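Maternal protein tudor (Drosophila melanogaster, PDB 3NTK) takes part in germ cell formation and recognises Aubergine in a methylarginine-dependent way through its Tudor domains, and may act within a piRNA processing complex. Local coordinates at residues 43-46 against 51-54. Numbering follows the deposited sequence.
Sequences PAFS and GALC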
# COMPACT_ATOMS: atom_id res chain seq x y z
N PRO A 43 -10.61 21.27 -7.47
CA PRO A 43 -10.42 21.63 -8.87
C PRO A 43 -9.57 20.60 -9.61
O PRO A 43 -8.92 19.75 -8.98
CB PRO A 43 -9.74 22.99 -8.79
CG PRO A 43 -8.91 22.87 -7.54
CD PRO A 43 -9.89 22.21 -6.58
N ALA A 44 -9.59 20.66 -10.93
CA ALA A 44 -8.83 19.73 -11.75
C ALA A 44 -7.34 19.95 -11.58
O ALA A 44 -6.88 21.07 -11.36
CB ALA A 44 -9.20 19.90 -13.22
N PHE A 45 -6.58 18.86 -11.66
CA PHE A 45 -5.13 18.93 -11.55
C PHE A 45 -4.63 18.68 -12.96
O PHE A 45 -4.98 17.67 -13.57
CB PHE A 45 -4.61 17.84 -10.61
CG PHE A 45 -3.12 17.80 -10.50
CD1 PHE A 45 -2.42 18.85 -9.91
CD2 PHE A 45 -2.40 16.72 -11.00
CE1 PHE A 45 -1.03 18.83 -9.82
CE2 PHE A 45 -1.01 16.68 -10.92
CZ PHE A 45 -0.33 17.74 -10.33
N SER A 46 -3.82 19.59 -13.48
CA SER A 46 -3.32 19.45 -14.84
C SER A 46 -1.80 19.42 -14.97
O SER A 46 -1.27 19.22 -16.07
CB SER A 46 -3.89 20.56 -15.72
OG SER A 46 -3.62 21.84 -15.18
N GLY A 51 6.18 12.01 -10.23
CA GLY A 51 6.45 12.48 -8.89
C GLY A 51 5.39 13.39 -8.30
O GLY A 51 5.32 13.56 -7.09
N ALA A 52 4.55 13.97 -9.15
CA ALA A 52 3.51 14.87 -8.69
C ALA A 52 2.50 14.17 -7.80
O ALA A 52 2.11 13.03 -8.07
CB ALA A 52 2.79 15.50 -9.88
N LEU A 53 2.08 14.85 -6.74
CA LEU A 53 1.11 14.30 -5.80
C LEU A 53 -0.24 14.94 -6.11
O LEU A 53 -0.32 16.14 -6.38
CB LEU A 53 1.52 14.61 -4.36
CG LEU A 53 1.19 13.55 -3.32
CD1 LEU A 53 1.97 12.27 -3.64
CD2 LEU A 53 1.55 14.06 -1.93
N CYS A 54 -1.30 14.14 -6.07
CA CYS A 54 -2.63 14.67 -6.35
C CYS A 54 -3.69 13.72 -5.83
O CYS A 54 -3.41 12.82 -5.03
CB CYS A 54 -2.80 14.83 -7.87
SG CYS A 54 -2.72 13.26 -8.78
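Phe45 holds CG opposite its main-chain N (chi1 177°), which reaches the ring out from the loop after helix 25-38 to Ala52 and Cys54. At chi1 63°, between its own N and carbonyl carbon, Cys54 SG lies beside the ring near Phe45 CD2. The contact belongs to the SH3-like barrel of the Tudor domain, within the last extended Tudor domain of the protein. It joins the chain leading into the barrel to Ala52, just before strand 53-58, and to Cys54 within it. Cys54 CB lies over one face of the ring in a CH-pi contact, 4.0 Å from the Phe45 centroid and 25° off the ring normal. It sits nearer the rim than the middle, with Phe45 CD2 its closest ring atom at 3.7 Å. The sulfur adds a Cys sulfur-aromatic contact. Cys54 SG approaches obliquely, 4.9 Å from the Phe45 centroid. Ala52 meets a different part of the ring. Its methyl comes in edge-on, roughly level with the ring, beyond CZ and CE2. Ile69 of strand 63-72 touches both Phe45 and Ala52. From strand 87-95, Phe94 packs on Phe45 and Cys54. Its backbone also hydrogen-bonds with that of Phe45, so the loop is fastened to the sheet by main chain as well as side chain. An alanine in place of Phe45 would remove the ring, and Cys54 CB and the Ala52 methyl would probably lose their shared apolar partner, weakening the loop's attachment to this start of the barrel. At the ring's far end, Phe45 CZ comes within 3.9 Å of Ala52 CB.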